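Local coordinates for metazoan TIR-STING fusion (Crassostrea gigas, PDB 6WT6), which fuses a TIR domain to a STING ligand-binding domain in a single chain, joining two modules known from innate immune signalling, at residues 213-218 and 351-356; 191-196 and 320-325. All blocks are in the same frame, centred on the assembly; numbering follows the deposited sequence.

Overall arrangement
The chain opens with a TIR domain built on a four-stranded parallel sheet and then enters the STING ligand-binding domain, where both contacts lie. The long helix 176-204 carries residues 191-196, and the next element, strand 212-221, carries 213-218. Contact 2 closes a long loop of chain when 320-325, just after helix 299-319, returns to the long helix. Contact 1 closes another when 351-356, in the last modelled helix, reaches that strand. The segments alternate, so the two loops cross instead of nesting. The centres of the two contacts are about 13 Å apart, and the contacts touch: Leu216 packs on Ile191 and Leu195, and the Lys215 side chain passes the backbone of Lys325.

Contact 1. Residues 213-218 and 351-356; sequences SEKLFL and KNQLRK
Gln353 reaches from helix 341-356 into a corner of strand 212-221 and meets Ser213, Lys215 and Phe217 there. Chi1 (-65°) sets its CG beside the phenylalanine ring, and a bend at chi2 (-55°) turns the amide toward Lys215. Gln353 CG lies obliquely against the ring, 3.6 Å from Phe217 CZ, and the ring and amide planes are steeply inclined, 74° apart. Lys215 crosses the glutamine at about a right angle. Its chain runs extended as far as CE and then bends, and Lys215 NZ donates to Gln353 OE1 over 3.1 Å, lying in the carbonyl plane. The ammonium has a stronger partner just past the helix segment: it forms a salt bridge with Glu357, whose carboxylate also binds Ser213 OG and Glu214 N. That acidic residue thus ties the corner to the end of the modelled chain.

Ser213 sets up the turn. With OG trans to its own N (chi1 165°), the hydroxyl accepts an almost straight bond from Lys215 N at 3.0 Å, an ST turn where the chain changes direction at Glu214 and Lys215. The same OG lies 3.7 Å from Gln353 CB, and Ser213 CB sits in the plane of the Phe217 ring, at its edge. Next along the helix, Leu354 brings CD2 to 4.0 Å from Ser213 N.

Helix 341-356 here packs on the mixed sheet of the STING domain: Phe217 and Gln353 share Lys328 of strand 327-332, Leu354 touches Tyr273 of strand 272-279, and Leu216 and Leu218 turn to helix 176-204.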
loop_
_atom_site.group_PDB
_atom_site.type_symbol
_atom_site.label_atom_id
_atom_site.label_comp_id
_atom_site.label_asym_id
_atom_site.label_seq_id
_atom_site.Cartn_x
_atom_site.Cartn_y
_atom_site.Cartn_z
ATOM N N SER A 213 -10.367 22.790 20.073
ATOM C CA SER A 213 -8.973 22.567 19.732
ATOM C C SER A 213 -8.686 23.056 18.315
ATOM O O SER A 213 -9.578 23.175 17.473
ATOM C CB SER A 213 -8.623 21.083 19.856
ATOM O OG SER A 213 -7.396 20.788 19.204
ATOM N N GLU A 214 -7.410 23.340 18.062
ATOM C CA GLU A 214 -6.966 23.720 16.727
ATOM C C GLU A 214 -6.917 22.545 15.761
ATOM O O GLU A 214 -6.949 22.763 14.546
ATOM C CB GLU A 214 -5.573 24.350 16.780
ATOM C CG GLU A 214 -5.437 25.566 17.668
ATOM C CD GLU A 214 -4.011 26.082 17.689
ATOM O OE1 GLU A 214 -3.125 25.387 17.147
ATOM O OE2 GLU A 214 -3.772 27.175 18.242
ATOM N N LYS A 215 -6.832 21.317 16.266
ATOM C CA LYS A 215 -6.497 20.182 15.423
ATOM C C LYS A 215 -7.729 19.622 14.714
ATOM O O LYS A 215 -8.875 19.842 15.114
ATOM C CB LYS A 215 -5.832 19.076 16.244
ATOM C CG LYS A 215 -4.501 19.463 16.881
ATOM C CD LYS A 215 -3.855 18.256 17.547
ATOM C CE LYS A 215 -2.534 18.615 18.209
ATOM N NZ LYS A 215 -2.700 19.626 19.296
ATOM N N LEU A 216 -7.464 18.890 13.635
ATOM C CA LEU A 216 -8.477 18.114 12.936
ATOM C C LEU A 216 -8.490 16.708 13.522
ATOM O O LEU A 216 -7.476 16.004 13.477
ATOM C CB LEU A 216 -8.181 18.071 11.437
ATOM C CG LEU A 216 -9.103 17.194 10.588
ATOM C CD1 LEU A 216 -10.532 17.719 10.636
ATOM C CD2 LEU A 216 -8.600 17.107 9.155
ATOM N N PHE A 217 -9.624 16.306 14.085
ATOM C CA PHE A 217 -9.747 14.997 14.711
ATOM C C PHE A 217 -10.156 13.973 13.660
ATOM O O PHE A 217 -11.192 14.127 13.003
ATOM C CB PHE A 217 -10.742 15.044 15.870
ATOM C CG PHE A 217 -10.217 15.770 17.075
ATOM C CD1 PHE A 217 -9.730 15.068 18.166
ATOM C CD2 PHE A 217 -10.176 17.154 17.103
ATOM C CE1 PHE A 217 -9.232 15.731 19.268
ATOM C CE2 PHE A 217 -9.677 17.827 18.205
ATOM C CZ PHE A 217 -9.206 17.113 19.290
ATOM N N LEU A 218 -9.332 12.945 13.488
ATOM C CA LEU A 218 -9.530 11.914 12.478
ATOM C C LEU A 218 -9.960 10.634 13.180
ATOM O O LEU A 218 -9.232 10.113 14.032
ATOM C CB LEU A 218 -8.251 11.688 11.673
ATOM C CG LEU A 218 -7.680 12.897 10.933
ATOM C CD1 LEU A 218 -6.273 12.590 10.463
ATOM C CD2 LEU A 218 -8.580 13.284 9.759
ATOM N N LYS A 351 -10.516 18.037 25.288
ATOM C CA LYS A 351 -9.910 18.626 26.479
ATOM C C LYS A 351 -8.438 18.253 26.593
ATOM O O LYS A 351 -7.617 19.069 27.025
ATOM C CB LYS A 351 -10.681 18.189 27.725
ATOM C CG LYS A 351 -12.103 18.724 27.787
ATOM C CD LYS A 351 -12.867 18.168 28.978
ATOM C CE LYS A 351 -14.270 18.749 29.042
ATOM N NZ LYS A 351 -15.036 18.256 30.221
ATOM N N ASN A 352 -8.083 17.025 26.205
ATOM C CA ASN A 352 -6.683 16.617 26.230
ATOM C C ASN A 352 -5.844 17.463 25.279
ATOM O O ASN A 352 -4.717 17.854 25.609
ATOM C CB ASN A 352 -6.571 15.133 25.878
ATOM C CG ASN A 352 -5.154 14.612 25.981
ATOM O OD1 ASN A 352 -4.534 14.678 27.041
ATOM N ND2 ASN A 352 -4.642 14.065 24.884
ATOM N N GLN A 353 -6.381 17.764 24.096
ATOM C CA GLN A 353 -5.626 18.550 23.131
ATOM C C GLN A 353 -5.535 20.014 23.543
ATOM O O GLN A 353 -4.536 20.677 23.243
ATOM C CB GLN A 353 -6.250 18.417 21.743
ATOM C CG GLN A 353 -6.180 17.010 21.181
ATOM C CD GLN A 353 -4.763 16.467 21.152
ATOM O OE1 GLN A 353 -3.814 17.185 20.821
ATOM N NE2 GLN A 353 -4.610 15.196 21.507
ATOM N N LEU A 354 -6.555 20.534 24.233
ATOM C CA LEU A 354 -6.491 21.913 24.707
ATOM C C LEU A 354 -5.419 22.087 25.775
ATOM O O LEU A 354 -4.803 23.155 25.864
ATOM C CB LEU A 354 -7.855 22.356 25.236
ATOM C CG LEU A 354 -8.932 22.655 24.190
ATOM C CD1 LEU A 354 -10.306 22.745 24.832
ATOM C CD2 LEU A 354 -8.615 23.948 23.458
ATOM N N ARG A 355 -5.184 21.054 26.590
ATOM C CA ARG A 355 -4.090 21.093 27.555
ATOM C C ARG A 355 -2.748 21.264 26.854
ATOM O O ARG A 355 -1.933 22.108 27.241
ATOM C CB ARG A 355 -4.089 19.817 28.399
ATOM C CG ARG A 355 -4.591 19.993 29.820
ATOM C CD ARG A 355 -4.583 18.668 30.578
ATOM N NE ARG A 355 -5.487 17.688 29.981
ATOM C CZ ARG A 355 -6.789 17.619 30.243
ATOM N NH1 ARG A 355 -7.341 18.474 31.094
ATOM N NH2 ARG A 355 -7.539 16.698 29.655
ATOM N N LYS A 356 -2.502 20.462 25.815
ATOM C CA LYS A 356 -1.217 20.509 25.127
ATOM C C LYS A 356 -1.017 21.825 24.388
ATOM O O LYS A 356 0.119 22.297 24.262
ATOM C CB LYS A 356 -1.104 19.331 24.163
ATOM C CG LYS A 356 -1.222 17.976 24.837
ATOM C CD LYS A 356 -1.280 16.860 23.811
ATOM C CE LYS A 356 -1.268 15.499 24.481
ATOM N NZ LYS A 356 0.014 15.261 25.197
#

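Contact 2. Residues 191-196 and 320-325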
loop_
_atom_site.group_PDB
_atom_site.type_symbol
_atom_site.label_atom_id
_atom_site.label_comp_id
_atom_site.label_asym_id
_atom_site.label_seq_id
_atom_site.Cartn_x
_atom_site.Cartn_y
_atom_site.Cartn_z
ATOM N N ILE A 191 -3.997 19.886 3.202
ATOM C CA ILE A 191 -4.903 20.670 4.036
ATOM C C ILE A 191 -4.327 20.960 5.421
ATOM O O ILE A 191 -4.579 22.032 5.985
ATOM C CB ILE A 191 -6.276 19.976 4.138
ATOM C CG1 ILE A 191 -6.147 18.571 4.728
ATOM C CG2 ILE A 191 -6.937 19.901 2.764
ATOM C CD1 ILE A 191 -6.769 18.434 6.092
ATOM N N LEU A 192 -3.542 20.032 5.977
ATOM C CA LEU A 192 -3.070 20.193 7.353
ATOM C C LEU A 192 -2.144 21.390 7.580
ATOM O O LEU A 192 -2.302 22.058 8.619
ATOM C CB LEU A 192 -2.377 18.910 7.835
ATOM C CG LEU A 192 -3.211 17.658 8.157
ATOM C CD1 LEU A 192 -2.377 16.637 8.931
ATOM C CD2 LEU A 192 -4.495 17.993 8.920
ATOM N N PRO A 193 -1.167 21.704 6.704
ATOM C CA PRO A 193 -0.169 22.734 7.058
ATOM C C PRO A 193 -0.739 24.060 7.536
ATOM O O PRO A 193 -0.173 24.659 8.458
ATOM C CB PRO A 193 0.624 22.902 5.754
ATOM C CG PRO A 193 0.562 21.570 5.129
ATOM C CD PRO A 193 -0.816 21.045 5.431
ATOM N N ASP A 194 -1.837 24.540 6.954
ATOM C CA ASP A 194 -2.434 25.798 7.384
ATOM C C ASP A 194 -3.810 25.625 8.018
ATOM O O ASP A 194 -4.500 26.623 8.253
ATOM C CB ASP A 194 -2.515 26.778 6.209
ATOM C CG ASP A 194 -1.179 27.440 5.905
ATOM O OD1 ASP A 194 -0.304 27.461 6.799
ATOM O OD2 ASP A 194 -1.003 27.947 4.774
ATOM N N LEU A 195 -4.220 24.391 8.320
ATOM C CA LEU A 195 -5.562 24.166 8.855
ATOM C C LEU A 195 -5.731 24.788 10.238
ATOM O O LEU A 195 -6.805 25.316 10.556
ATOM C CB LEU A 195 -5.864 22.667 8.890
ATOM C CG LEU A 195 -7.213 22.172 9.414
ATOM C CD1 LEU A 195 -7.664 20.960 8.615
ATOM C CD2 LEU A 195 -7.111 21.809 10.886
ATOM N N ASP A 196 -4.684 24.742 11.073
ATOM C CA ASP A 196 -4.774 25.331 12.407
ATOM C C ASP A 196 -5.104 26.818 12.349
ATOM O O ASP A 196 -5.799 27.335 13.232
ATOM C CB ASP A 196 -3.470 25.105 13.174
ATOM C CG ASP A 196 -2.278 25.808 12.533
ATOM O OD1 ASP A 196 -2.268 25.982 11.294
ATOM O OD2 ASP A 196 -1.344 26.183 13.277
ATOM N N ASP A 320 7.024 15.252 9.320
ATOM C CA ASP A 320 6.792 16.505 8.618
ATOM C C ASP A 320 6.471 17.596 9.633
ATOM O O ASP A 320 5.416 17.531 10.278
ATOM C CB ASP A 320 5.656 16.342 7.619
ATOM C CG ASP A 320 5.465 17.551 6.735
ATOM O OD1 ASP A 320 6.081 18.603 7.004
ATOM O OD2 ASP A 320 4.692 17.445 5.761
ATOM N N PRO A 321 7.326 18.609 9.799
ATOM C CA PRO A 321 7.099 19.588 10.877
ATOM C C PRO A 321 5.866 20.457 10.682
ATOM O O PRO A 321 5.300 20.929 11.675
ATOM C CB PRO A 321 8.388 20.426 10.866
ATOM C CG PRO A 321 9.410 19.537 10.205
ATOM C CD PRO A 321 8.643 18.782 9.163
ATOM N N GLU A 322 5.433 20.690 9.447
ATOM C CA GLU A 322 4.243 21.493 9.196
ATOM C C GLU A 322 2.956 20.674 9.221
ATOM O O GLU A 322 1.874 21.247 9.056
ATOM C CB GLU A 322 4.368 22.229 7.848
ATOM C CG GLU A 322 4.472 21.329 6.625
ATOM C CD GLU A 322 4.336 22.094 5.316
ATOM O OE1 GLU A 322 4.346 23.342 5.343
ATOM O OE2 GLU A 322 4.211 21.445 4.255
ATOM N N CYS A 323 3.039 19.358 9.429
ATOM C CA CYS A 323 1.859 18.509 9.547
ATOM C C CYS A 323 1.688 17.879 10.920
ATOM O O CYS A 323 0.552 17.600 11.312
ATOM C CB CYS A 323 1.882 17.383 8.499
ATOM S SG CYS A 323 1.405 17.890 6.832
ATOM N N SER A 324 2.771 17.632 11.652
ATOM C CA SER A 324 2.634 17.084 12.993
ATOM C C SER A 324 1.983 18.110 13.913
ATOM O O SER A 324 2.116 19.322 13.723
ATOM C CB SER A 324 3.994 16.662 13.544
ATOM O OG SER A 324 4.866 17.767 13.640
ATOM N N LYS A 325 1.253 17.608 14.906
ATOM C CA LYS A 325 0.455 18.412 15.826
ATOM C C LYS A 325 -0.648 19.196 15.121
ATOM O O LYS A 325 -1.211 20.126 15.709
ATOM C CB LYS A 325 1.333 19.370 16.649
ATOM C CG LYS A 325 2.401 18.690 17.493
ATOM C CD LYS A 325 3.248 19.712 18.246
ATOM C CE LYS A 325 3.963 20.672 17.290
ATOM N NZ LYS A 325 4.883 21.611 18.002
#
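Glu322 O is met by two groups: Lys326 NZ hydrogen-bonds to it, and Pro193 CA approaches at 3.2 Å in a nearly straight CA-H...O contact. Lys326 also binds Pro193 O, so one ammonium bridges the two backbones. The setting is a proline kink in helix 176-204 of the STING domain. The N atoms of Pro193 and Asp194 make no bond to the preceding turn, and the loop after helix 299-319 packs against the break.

Glu322 lays its carboxylate alongside the proline ring, with Glu322 CD 3.8 Å from Pro193 CG and equally near Pro193 CB. Glu322 CG is wedged between its own N and C (chi1 63°), and the chain then runs extended, passing the ring obliquely. OE2 goes on to a salt bridge with Lys189, one turn before Pro193 in the long helix, which also pairs with Asp320.

Cys323 is buried and fills the next place along the loop. Its SG packs 4.0 Å from Leu192 CB and almost as close to Pro193 CD; Leu317 of helix 299-319 backs both Leu192 and Cys323.

The loop holds its own shape. Asp320 OD1 accepts from Glu322 N at 3.3 Å, an Asx turn in which the N-H comes from above the carboxylate plane. Asp320 O takes two backbone bonds, from Cys323 N at 3.1 Å and Ser324 N at 3.0 Å.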